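Neuraminidase (Influenza A virus, PDB 4GDI) forms the neuraminidase-like beta-propeller ectodomain of a bat influenza virus surface protein and may release terminal sialic acid, although its putative active site has diverged. Local coordinates at residues Asp135-Ser140 and Gly182-Trp187; Trp217-Arg222 and Lys257-Lys262. All blocks are in the same frame, centred on the assembly; numbering follows the deposited sequence.

Interaction 1 (Asp135-Ser140 and Gly182-Trp187); sequences DTFSAS and GTVQRW
Asp135 has a chi1 of -138°, off the staggered positions, which sets its carboxylate against the backbone of Val184; the valine's own first torsion puts CG2 beside its N, against the acid. Val184 N donates to Asp135 OD2 at 2.9 Å in a fairly straight bond (164°), and the oxygen accepts on its anti lone pair, the one turned away from OD1. Val184 CG2 lies 3.6 Å from the same Asp135 OD2, the two side chains crossing at about a right angle. Further along, Val184 CG2 also reaches Phe137 CE2 at 4.2 Å, the only apolar side-chain pair here; the Phe137 ring stacks on Tyr177 of strand 173-180.

These are the outer strands of successive four-stranded propeller blades. The short segments 135-138 and 183-187 diverge by 64° and belong to separate sheets; a side chain and a water span the gap. Thr136 packs on Ile362 of the second subunit. The water donates to Asp135 OD2 at 2.7 Å and to Val184 O at 2.6 Å, beside the direct bond. Asp135 OD1 takes a weak bond from Thr136 N at 3.0 Å. Asp135 is a calcium ligand in another structure of this protein; in this chain, with no ion bound there, its carboxylate oxygens hold N-H groups and a water instead, which restricts rotation of the group and makes this blade-to-blade joint mainly polar.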
loop_
_atom_site.group_PDB
_atom_site.type_symbol
_atom_site.label_atom_id
_atom_site.label_comp_id
_atom_site.label_asym_id
_atom_site.label_seq_id
_atom_site.Cartn_x
_atom_site.Cartn_y
_atom_site.Cartn_z
ATOM N N ASP A 135 26.290 13.177 7.793
ATOM C CA ASP A 135 26.993 14.404 8.146
ATOM C C ASP A 135 26.116 15.343 8.945
ATOM O O ASP A 135 24.887 15.253 8.911
ATOM C CB ASP A 135 27.511 15.114 6.883
ATOM C CG ASP A 135 28.923 15.665 7.055
ATOM O OD1 ASP A 135 29.366 15.821 8.213
ATOM O OD2 ASP A 135 29.590 15.944 6.033
ATOM N N THR A 136 26.776 16.225 9.684
ATOM C CA THR A 136 26.116 17.259 10.454
ATOM C C THR A 136 27.012 18.479 10.520
ATOM O O THR A 136 28.242 18.361 10.414
ATOM C CB THR A 136 25.899 16.824 11.903
ATOM O OG1 THR A 136 27.175 16.594 12.514
ATOM C CG2 THR A 136 25.068 15.560 11.969
ATOM N N PHE A 137 26.399 19.645 10.702
ATOM C CA PHE A 137 27.136 20.847 11.062
ATOM C C PHE A 137 26.219 21.844 11.786
ATOM O O PHE A 137 24.999 21.792 11.657
ATOM C CB PHE A 137 27.823 21.472 9.840
ATOM C CG PHE A 137 26.894 21.777 8.698
ATOM C CD1 PHE A 137 26.261 22.998 8.615
ATOM C CD2 PHE A 137 26.682 20.847 7.694
ATOM C CE1 PHE A 137 25.408 23.293 7.549
ATOM C CE2 PHE A 137 25.823 21.127 6.623
ATOM C CZ PHE A 137 25.189 22.356 6.557
ATOM N N SER A 138 26.821 22.733 12.565
ATOM C CA SER A 138 26.076 23.635 13.441
ATOM C C SER A 138 26.158 25.083 12.986
ATOM O O SER A 138 27.070 25.463 12.262
ATOM C CB SER A 138 26.631 23.542 14.864
ATOM O OG SER A 138 26.497 22.234 15.384
ATOM N N ALA A 139 25.205 25.886 13.440
ATOM C CA ALA A 139 25.229 27.318 13.199
ATOM C C ALA A 139 26.592 27.889 13.535
ATOM O O ALA A 139 27.252 27.431 14.468
ATOM C CB ALA A 139 24.176 28.000 14.046
ATOM N N SER A 140 27.015 28.898 12.787
ATOM C CA SER A 140 28.276 29.567 13.095
ATOM C C SER A 140 28.143 31.087 13.101
ATOM O O SER A 140 29.078 31.789 13.469
ATOM C CB SER A 140 29.361 29.140 12.104
ATOM O OG SER A 140 29.081 29.623 10.802
ATOM N N GLY A 182 26.037 12.399 0.637
ATOM C CA GLY A 182 25.563 12.985 1.880
ATOM C C GLY A 182 26.649 13.560 2.767
ATOM O O GLY A 182 26.409 13.845 3.944
ATOM N N THR A 183 27.831 13.766 2.193
ATOM C CA THR A 183 28.993 14.221 2.948
ATOM C C THR A 183 29.482 15.543 2.374
ATOM O O THR A 183 29.735 15.645 1.166
ATOM C CB THR A 183 30.138 13.194 2.864
ATOM O OG1 THR A 183 29.655 11.897 3.239
ATOM C CG2 THR A 183 31.287 13.594 3.786
ATOM N N VAL A 184 29.654 16.536 3.236
ATOM C CA VAL A 184 30.125 17.838 2.793
ATOM C C VAL A 184 31.530 17.711 2.197
ATOM O O VAL A 184 32.457 17.266 2.867
ATOM C CB VAL A 184 30.127 18.843 3.953
ATOM C CG1 VAL A 184 30.714 20.180 3.510
ATOM C CG2 VAL A 184 28.718 19.027 4.476
ATOM N N GLN A 185 31.667 18.102 0.932
ATOM C CA GLN A 185 32.961 18.124 0.251
ATOM C C GLN A 185 33.626 19.478 0.414
ATOM O O GLN A 185 34.809 19.573 0.725
ATOM C CB GLN A 185 32.785 17.816 -1.235
ATOM C CG GLN A 185 32.062 16.502 -1.476
ATOM C CD GLN A 185 32.840 15.318 -0.929
ATOM O OE1 GLN A 185 33.891 14.965 -1.454
ATOM N NE2 GLN A 185 32.326 14.704 0.129
ATOM N N ARG A 186 32.857 20.527 0.184
ATOM C CA ARG A 186 33.319 21.879 0.409
ATOM C C ARG A 186 32.121 22.813 0.446
ATOM O O ARG A 186 30.989 22.401 0.206
ATOM C CB ARG A 186 34.311 22.304 -0.671
ATOM C CG ARG A 186 33.773 22.189 -2.050
ATOM C CD ARG A 186 34.842 22.359 -3.117
ATOM N NE ARG A 186 34.323 21.866 -4.384
ATOM C CZ ARG A 186 34.780 22.193 -5.586
ATOM N NH1 ARG A 186 35.804 23.028 -5.733
ATOM N NH2 ARG A 186 34.201 21.664 -6.655
ATOM N N TRP A 187 32.372 24.066 0.793
ATOM C CA TRP A 187 31.335 25.066 0.755
ATOM C C TRP A 187 31.947 26.412 0.417
ATOM O O TRP A 187 33.157 26.617 0.537
ATOM C CB TRP A 187 30.562 25.105 2.076
ATOM C CG TRP A 187 31.416 25.313 3.289
ATOM C CD1 TRP A 187 31.974 24.352 4.075
ATOM C CD2 TRP A 187 31.796 26.568 3.860
ATOM N NE1 TRP A 187 32.686 24.928 5.097
ATOM C CE2 TRP A 187 32.590 26.289 4.987
ATOM C CE3 TRP A 187 31.544 27.899 3.524
ATOM C CZ2 TRP A 187 33.129 27.290 5.782
ATOM C CZ3 TRP A 187 32.079 28.891 4.312
ATOM C CH2 TRP A 187 32.865 28.585 5.428
HETATM O O HOH W 1 32.181 16.439 5.292
#

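Interaction 2 (Trp217-Arg222 and Lys257-Lys262); sequences WNDAKR and KMAQEK. With CA (calcium ion), chain R.
Ala259 is held at both its N and its O, by Asp219 and by Ala220: one bond uses a carboxylate, the other a peptide carbonyl. With CG anti to the backbone N (chi1 -160°), the Asp219 carboxylate reaches Ala259 N, which donates to Asp219 OD1 at 3.0 Å. The same oxygen closes an Asx turn, accepting from Lys221 N at 2.7 Å. The two N-H groups approach Asp219 OD1 from opposite faces of the carboxylate plane, so it is clasped from above and below. In return Ala220 N donates to Ala259 O at 2.8 Å, and the two alanine methyls pack nearby.

Lys221 stretches its extended chain past the Ala259 methyl, and its NZ donates to Lys257 O at 2.8 Å. Pro238 O and Asn240 O also accept from it, three carbonyls that suit a buried ammonium group. Met258, bent at chi3 (67°), lays its CE against Asn218 OD1 at 3.3 Å. The polar ends of that amide are satisfied elsewhere, OD1 by Asn215 ND2 and ND2 by Gly194 O, while ND2 also sits over the centre of the Trp217 ring.

Asp219 is divided in its duties, for its backbone O, not its carboxylate, binds the calcium ion, at 2.3 Å. A water lies 2.4 Å from the calcium and donates to Lys262 O at 2.8 Å, so Lys262 is linked through the water, while Gly263 O and Gly265 O, just after it, bind directly. Asn215 O and Asp245 OD2 fill the remaining positions. A calcium held by loop carbonyls and one aspartate carboxylate, with the loops stitched together around it, is the structural metal site familiar from the influenza neuraminidase propeller.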
loop_
_atom_site.group_PDB
_atom_site.type_symbol
_atom_site.label_atom_id
_atom_site.label_comp_id
_atom_site.label_asym_id
_atom_site.label_seq_id
_atom_site.Cartn_x
_atom_site.Cartn_y
_atom_site.Cartn_z
ATOM N N TRP A 217 14.402 41.555 3.228
ATOM C CA TRP A 217 14.946 42.740 3.868
ATOM C C TRP A 217 14.578 44.015 3.115
ATOM O O TRP A 217 13.796 44.831 3.610
ATOM C CB TRP A 217 16.463 42.604 3.944
ATOM C CG TRP A 217 17.166 43.813 4.418
ATOM C CD1 TRP A 217 16.624 44.870 5.089
ATOM C CD2 TRP A 217 18.557 44.105 4.260
ATOM N NE1 TRP A 217 17.594 45.798 5.369
ATOM C CE2 TRP A 217 18.790 45.356 4.866
ATOM C CE3 TRP A 217 19.633 43.431 3.662
ATOM C CZ2 TRP A 217 20.046 45.950 4.888
ATOM C CZ3 TRP A 217 20.880 44.015 3.692
ATOM C CH2 TRP A 217 21.080 45.268 4.300
ATOM N N ASN A 218 15.136 44.172 1.916
ATOM C CA ASN A 218 15.063 45.439 1.204
ATOM C C ASN A 218 14.870 45.313 -0.306
ATOM O O ASN A 218 15.415 46.122 -1.055
ATOM C CB ASN A 218 16.361 46.206 1.447
ATOM C CG ASN A 218 17.583 45.402 1.062
ATOM O OD1 ASN A 218 17.465 44.295 0.516
ATOM N ND2 ASN A 218 18.766 45.943 1.337
ATOM N N ASP A 219 14.115 44.317 -0.767
ATOM C CA ASP A 219 13.889 44.185 -2.209
ATOM C C ASP A 219 12.615 43.455 -2.522
ATOM O O ASP A 219 12.300 42.429 -1.918
ATOM C CB ASP A 219 15.069 43.478 -2.900
ATOM C CG ASP A 219 15.129 43.737 -4.407
ATOM O OD1 ASP A 219 14.230 44.401 -4.975
ATOM O OD2 ASP A 219 16.093 43.252 -5.046
ATOM N N ALA A 220 11.900 43.982 -3.512
ATOM C CA ALA A 220 10.691 43.361 -4.010
ATOM C C ALA A 220 10.956 42.712 -5.371
ATOM O O ALA A 220 10.093 42.037 -5.920
ATOM C CB ALA A 220 9.560 44.406 -4.106
ATOM N N LYS A 221 12.145 42.929 -5.921
ATOM C CA LYS A 221 12.599 42.084 -7.017
ATOM C C LYS A 221 13.168 40.845 -6.347
ATOM O O LYS A 221 13.478 40.871 -5.151
ATOM C CB LYS A 221 13.671 42.777 -7.864
ATOM C CG LYS A 221 13.113 43.642 -8.993
ATOM C CD LYS A 221 14.215 44.475 -9.637
ATOM C CE LYS A 221 13.663 45.334 -10.776
ATOM N NZ LYS A 221 14.749 46.042 -11.503
ATOM N N ARG A 222 13.294 39.761 -7.100
ATOM C CA ARG A 222 13.926 38.553 -6.560
ATOM C C ARG A 222 15.341 38.489 -7.080
ATOM O O ARG A 222 15.551 38.526 -8.284
ATOM C CB ARG A 222 13.158 37.309 -6.988
ATOM C CG ARG A 222 11.722 37.302 -6.523
ATOM C CD ARG A 222 11.032 36.023 -6.939
ATOM N NE ARG A 222 9.663 35.931 -6.450
ATOM C CZ ARG A 222 9.338 35.611 -5.199
ATOM N NH1 ARG A 222 10.287 35.384 -4.307
ATOM N NH2 ARG A 222 8.060 35.529 -4.839
ATOM N N LYS A 257 18.278 48.086 -11.061
ATOM C CA LYS A 257 18.246 48.483 -9.660
ATOM C C LYS A 257 17.198 47.710 -8.870
ATOM O O LYS A 257 16.192 47.271 -9.414
ATOM C CB LYS A 257 18.013 49.989 -9.533
ATOM C CG LYS A 257 19.132 50.820 -10.163
ATOM C CD LYS A 257 19.115 52.265 -9.682
ATOM C CE LYS A 257 17.821 52.976 -10.048
ATOM N NZ LYS A 257 17.749 54.331 -9.430
ATOM N N MET A 258 17.467 47.547 -7.581
ATOM C CA MET A 258 16.534 46.928 -6.655
ATOM C C MET A 258 15.231 47.715 -6.573
ATOM O O MET A 258 15.225 48.936 -6.703
ATOM C CB MET A 258 17.179 46.847 -5.274
ATOM C CG MET A 258 18.383 45.927 -5.246
ATOM S SD MET A 258 19.409 46.049 -3.770
ATOM C CE MET A 258 18.306 45.428 -2.522
ATOM N N ALA A 259 14.128 46.996 -6.380
ATOM C CA ALA A 259 12.823 47.612 -6.150
ATOM C C ALA A 259 12.584 47.695 -4.646
ATOM O O ALA A 259 12.063 46.770 -4.028
ATOM C CB ALA A 259 11.741 46.796 -6.819
ATOM N N GLN A 260 12.974 48.807 -4.045
ATOM C CA GLN A 260 12.948 48.894 -2.595
ATOM C C GLN A 260 11.565 49.204 -2.028
ATOM O O GLN A 260 11.336 48.987 -0.842
ATOM C CB GLN A 260 13.986 49.900 -2.109
ATOM C CG GLN A 260 15.294 49.774 -2.877
ATOM C CD GLN A 260 16.525 49.894 -2.000
ATOM O OE1 GLN A 260 16.957 48.918 -1.377
ATOM N NE2 GLN A 260 17.110 51.089 -1.965
ATOM N N GLU A 261 10.632 49.667 -2.859
ATOM C CA GLU A 261 9.275 49.928 -2.364
ATOM C C GLU A 261 8.646 48.628 -1.857
ATOM O O GLU A 261 8.410 47.698 -2.633
ATOM C CB GLU A 261 8.375 50.556 -3.443
ATOM C CG GLU A 261 7.019 51.027 -2.890
ATOM C CD GLU A 261 5.999 51.397 -3.970
ATOM O OE1 GLU A 261 6.342 51.385 -5.173
ATOM O OE2 GLU A 261 4.837 51.694 -3.604
ATOM N N LYS A 262 8.382 48.581 -0.552
ATOM C CA LYS A 262 7.787 47.414 0.100
ATOM C C LYS A 262 8.661 46.175 -0.083
ATOM O O LYS A 262 8.165 45.071 -0.298
ATOM C CB LYS A 262 6.375 47.170 -0.414
ATOM C CG LYS A 262 5.385 48.235 0.076
ATOM C CD LYS A 262 4.186 48.369 -0.840
ATOM C CE LYS A 262 3.025 47.495 -0.389
ATOM N NZ LYS A 262 1.915 47.506 -1.387
HETATM CA CA CA R . 10.952 41.287 -0.401
HETATM O O HOH W 2 8.912 42.487 -0.913
#

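How the interactions relate
Interactions 1 and 2 lie in different parts of one propeller, with centres 31 Å apart and nearest atoms about 18 Å apart, and they share no strand or loop. Interaction 1 is a small surface contact, 175 Å² in all, between the outer strands of two blades; interaction 2 buries 415 Å², is partly buried, and joins irregular loops. Each depends on an aspartate that accepts a backbone N-H across the contact, yet the settings differ. In 135-140 with 182-187 a direct bond and a water bridge regular strands, whereas in 217-222 with 257-262 a clasped carboxylate, a buried lysine and a calcium ion organise chain without secondary structure.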